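Local coordinates for alginate lyase (Paenibacillus sp. FPU-7, PDB 6KFN), which probably cleaves the polysaccharide alginate by beta-elimination, on a right-handed parallel beta-helix scaffold, at residues D25-F35 against T52-V63. Sequence-based numbering, arbitrary orientation. Where two conformers were deposited one is given.
Sequences DDIVLAEGVTF and TIRSAGSVNPAV
Strands 25-29 and 52-55 pair in parallel, Ile27 beside Ile53 and Leu29 beside Ser55, as neighbouring rungs near the N-terminal end of the right-handed parallel beta-helix. Backbone bonds run from Thr52 N to Asp25 O through to Ala56 N with Leu29 O; after the corner the pairing resumes, Val63 N giving to Val33 O and Phe35 N to Val63 O (2.8 Å).

On the outer face Arg54 grips the Asp26 carboxylate side-on, NE to OD1 and NH2 to OD2, both at 2.9 Å, with the two planes only 27° apart. CG of Asp26 stands anti to its own N (chi1 -170°), which brings the carboxylate alongside Thr52 and up to the guanidinium edge, while Val28 CG2 lies over one guanidinium face, 3.5 Å from Arg54 NH2. With alanine in place of Arg54, the Asp26 carboxylate is likely to be left without its cationic mate and this flank of Val28 uncovered.

Inside the coil, Leu29 CB packs on Ala62 CB at 3.6 Å. Leu29 CD1 and Val33 CG1 lie over opposite faces of the Phe35 ring, both offset toward its rim; helix 11-19 covers Ile27 and Ile53 at this end of the coil.

At the corner, Glu31 reaches across to the longer 56-61 loop, its OE2 accepting from Asn60 N (2.8 Å), and Gly32 N bonds to Asn60 O. In the conformer given here, Ser55 OG donates to Gly57 O and accepts from Ala62 N at 3.0 Å.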
loop_
_atom_site.group_PDB
_atom_site.type_symbol
_atom_site.label_atom_id
_atom_site.label_comp_id
_atom_site.label_asym_id
_atom_site.label_seq_id
_atom_site.Cartn_x
_atom_site.Cartn_y
_atom_site.Cartn_z
ATOM N N ASP A 25 -14.781 14.534 14.474
ATOM C CA ASP A 25 -13.839 15.636 14.311
ATOM C C ASP A 25 -13.407 15.751 12.846
ATOM O O ASP A 25 -13.183 14.751 12.168
ATOM C CB ASP A 25 -12.601 15.464 15.188
ATOM C CG ASP A 25 -12.775 15.842 16.629
ATOM O OD1 ASP A 25 -13.848 16.400 16.997
ATOM O OD2 ASP A 25 -11.815 15.626 17.387
ATOM N N ASP A 26 -13.180 16.996 12.414
ATOM C CA ASP A 26 -12.626 17.337 11.098
ATOM C C ASP A 26 -11.380 18.174 11.368
ATOM O O ASP A 26 -11.497 19.350 11.704
ATOM C CB ASP A 26 -13.672 18.080 10.301
ATOM C CG ASP A 26 -13.327 18.284 8.849
ATOM O OD1 ASP A 26 -12.443 17.596 8.334
ATOM O OD2 ASP A 26 -14.020 19.146 8.212
ATOM N N ILE A 27 -10.220 17.532 11.254
ATOM C CA ILE A 27 -8.928 18.158 11.485
ATOM C C ILE A 27 -8.415 18.608 10.116
ATOM O O ILE A 27 -8.105 17.784 9.256
ATOM C CB ILE A 27 -7.959 17.188 12.164
ATOM C CG1 ILE A 27 -8.543 16.670 13.478
ATOM C CG2 ILE A 27 -6.610 17.868 12.352
ATOM C CD1 ILE A 27 -7.739 15.497 14.073
ATOM N N VAL A 28 -8.378 19.933 9.928
ATOM C CA VAL A 28 -8.191 20.546 8.617
ATOM C C VAL A 28 -6.846 21.253 8.605
ATOM O O VAL A 28 -6.643 22.216 9.351
ATOM C CB VAL A 28 -9.331 21.514 8.277
ATOM C CG1 VAL A 28 -9.160 22.025 6.857
ATOM C CG2 VAL A 28 -10.708 20.841 8.459
ATOM N N LEU A 29 -5.916 20.755 7.793
ATOM C CA LEU A 29 -4.537 21.200 7.805
ATOM C C LEU A 29 -4.266 22.218 6.697
ATOM O O LEU A 29 -4.624 22.026 5.532
ATOM C CB LEU A 29 -3.610 20.007 7.660
ATOM C CG LEU A 29 -3.779 18.921 8.724
ATOM C CD1 LEU A 29 -2.692 17.890 8.597
ATOM C CD2 LEU A 29 -3.812 19.535 10.114
ATOM N N ALA A 30 -3.632 23.325 7.080
ATOM C CA ALA A 30 -3.419 24.435 6.164
ATOM C C ALA A 30 -2.581 24.048 4.952
ATOM O O ALA A 30 -1.571 23.363 5.062
ATOM C CB ALA A 30 -2.716 25.569 6.912
ATOM N N GLU A 31 -2.999 24.515 3.773
ATOM C CA GLU A 31 -2.218 24.325 2.555
ATOM C C GLU A 31 -0.847 24.958 2.687
ATOM O O GLU A 31 -0.679 26.009 3.285
ATOM C CB GLU A 31 -2.943 24.907 1.355
ATOM C CG GLU A 31 -4.163 24.101 0.938
ATOM C CD GLU A 31 -4.712 24.588 -0.373
ATOM O OE1 GLU A 31 -5.762 25.251 -0.374
ATOM O OE2 GLU A 31 -4.067 24.354 -1.422
ATOM N N GLY A 32 0.146 24.322 2.088
ATOM C CA GLY A 32 1.475 24.881 2.038
ATOM C C GLY A 32 2.300 24.638 3.271
ATOM O O GLY A 32 3.484 24.966 3.276
ATOM N N VAL A 33 1.727 24.058 4.318
ATOM C CA VAL A 33 2.448 23.863 5.549
ATOM C C VAL A 33 2.974 22.444 5.593
ATOM O O VAL A 33 2.282 21.495 5.217
ATOM C CB VAL A 33 1.536 24.165 6.752
ATOM C CG1 VAL A 33 2.248 23.854 8.052
ATOM C CG2 VAL A 33 1.106 25.621 6.716
ATOM N N THR A 34 4.211 22.307 6.074
ATOM C CA THR A 34 4.806 21.028 6.431
ATOM C C THR A 34 4.728 20.871 7.945
ATOM O O THR A 34 5.274 21.675 8.701
ATOM C CB THR A 34 6.235 20.897 5.900
ATOM O OG1 THR A 34 6.207 20.909 4.463
ATOM C CG2 THR A 34 6.832 19.594 6.349
ATOM N N PHE A 35 4.055 19.822 8.367
ATOM C CA PHE A 35 3.874 19.443 9.759
ATOM C C PHE A 35 4.882 18.354 10.072
ATOM O O PHE A 35 4.761 17.254 9.541
ATOM C CB PHE A 35 2.458 18.903 9.981
ATOM C CG PHE A 35 1.350 19.902 9.688
ATOM C CD1 PHE A 35 0.964 20.197 8.382
ATOM C CD2 PHE A 35 0.700 20.564 10.726
ATOM C CE1 PHE A 35 -0.011 21.137 8.119
ATOM C CE2 PHE A 35 -0.285 21.494 10.470
ATOM C CZ PHE A 35 -0.654 21.801 9.189
ATOM N N THR A 52 -11.664 12.691 10.744
ATOM C CA THR A 52 -11.035 13.093 9.496
ATOM C C THR A 52 -9.776 13.906 9.767
ATOM O O THR A 52 -9.782 14.813 10.598
ATOM C CB THR A 52 -12.022 13.913 8.657
ATOM O OG1 THR A 52 -13.152 13.079 8.375
ATOM C CG2 THR A 52 -11.439 14.389 7.344
ATOM N N ILE A 53 -8.714 13.598 9.011
ATOM C CA ILE A 53 -7.563 14.477 8.862
ATOM C C ILE A 53 -7.427 14.755 7.370
ATOM O O ILE A 53 -7.333 13.821 6.580
ATOM C CB ILE A 53 -6.306 13.850 9.463
ATOM C CG1 ILE A 53 -5.155 14.891 9.434
ATOM C CG2 ILE A 53 -6.069 12.477 9.007
ATOM C CD1 ILE A 53 -3.953 14.358 10.179
ATOM N N ARG A 54 -7.435 16.030 7.000
ATOM C CA ARG A 54 -7.435 16.377 5.588
ATOM C C ARG A 54 -6.712 17.678 5.356
ATOM O O ARG A 54 -6.571 18.501 6.249
ATOM C CB ARG A 54 -8.857 16.430 5.025
ATOM C CG ARG A 54 -9.698 17.548 5.608
ATOM C CD ARG A 54 -11.094 17.488 5.042
ATOM N NE ARG A 54 -11.973 18.475 5.658
ATOM C CZ ARG A 54 -12.200 19.695 5.204
ATOM N NH1 ARG A 54 -11.626 20.143 4.088
ATOM N NH2 ARG A 54 -13.006 20.499 5.875
ATOM N N SER A 55 -6.313 17.884 4.118
ATOM C CA SER A 55 -5.795 19.156 3.693
ATOM C C SER A 55 -6.977 20.119 3.478
ATOM O O SER A 55 -8.061 19.734 3.011
ATOM C CB SER A 55 -4.984 18.896 2.414
ATOM O OG SER A 55 -4.262 20.012 1.991
ATOM N N ALA A 56 -6.719 21.389 3.778
ATOM C CA ALA A 56 -7.721 22.423 3.559
ATOM C C ALA A 56 -8.049 22.583 2.083
ATOM O O ALA A 56 -9.160 23.000 1.746
ATOM C CB ALA A 56 -7.243 23.768 4.144
ATOM N N GLY A 57 -7.106 22.286 1.196
ATOM C CA GLY A 57 -7.356 22.345 -0.236
ATOM C C GLY A 57 -6.305 21.540 -0.972
ATOM O O GLY A 57 -5.368 21.007 -0.374
ATOM N N SER A 58 -6.471 21.443 -2.290
ATOM C CA SER A 58 -5.622 20.580 -3.104
ATOM C C SER A 58 -4.624 21.317 -3.966
ATOM O O SER A 58 -3.877 20.665 -4.696
ATOM C CB SER A 58 -6.459 19.675 -3.996
ATOM O OG SER A 58 -7.302 20.456 -4.811
ATOM N N VAL A 59 -4.611 22.646 -3.938
ATOM C CA VAL A 59 -3.635 23.354 -4.759
ATOM C C VAL A 59 -2.232 23.096 -4.237
ATOM O O VAL A 59 -1.317 22.799 -5.005
ATOM C CB VAL A 59 -3.957 24.855 -4.845
ATOM C CG1 VAL A 59 -2.809 25.599 -5.539
ATOM C CG2 VAL A 59 -5.270 25.061 -5.589
ATOM N N ASN A 60 -2.051 23.142 -2.920
ATOM C CA ASN A 60 -0.741 22.971 -2.302
ATOM C C ASN A 60 -0.994 22.141 -1.056
ATOM O O ASN A 60 -1.045 22.686 0.057
ATOM C CB ASN A 60 -0.162 24.332 -1.922
ATOM C CG ASN A 60 1.320 24.297 -1.665
ATOM O OD1 ASN A 60 1.957 23.258 -1.714
ATOM N ND2 ASN A 60 1.890 25.465 -1.431
ATOM N N PRO A 61 -1.191 20.828 -1.200
ATOM C CA PRO A 61 -1.602 20.001 -0.049
ATOM C C PRO A 61 -0.687 20.163 1.148
ATOM O O PRO A 61 0.530 20.263 1.017
ATOM C CB PRO A 61 -1.544 18.578 -0.597
ATOM C CG PRO A 61 -1.775 18.763 -2.080
ATOM C CD PRO A 61 -1.077 20.040 -2.436
ATOM N N ALA A 62 -1.282 20.088 2.347
ATOM C CA ALA A 62 -0.506 19.950 3.562
ATOM C C ALA A 62 0.363 18.696 3.504
ATOM O O ALA A 62 -0.026 17.680 2.926
ATOM C CB ALA A 62 -1.453 19.894 4.761
ATOM N N VAL A 63 1.512 18.774 4.163
ATOM C CA VAL A 63 2.506 17.713 4.194
ATOM C C VAL A 63 2.719 17.250 5.626
ATOM O O VAL A 63 2.979 18.071 6.509
ATOM C CB VAL A 63 3.859 18.182 3.641
ATOM C CG1 VAL A 63 4.888 17.046 3.681
ATOM C CG2 VAL A 63 3.729 18.730 2.213
HETATM O O HOH W 1 -14.980 13.501 10.474
#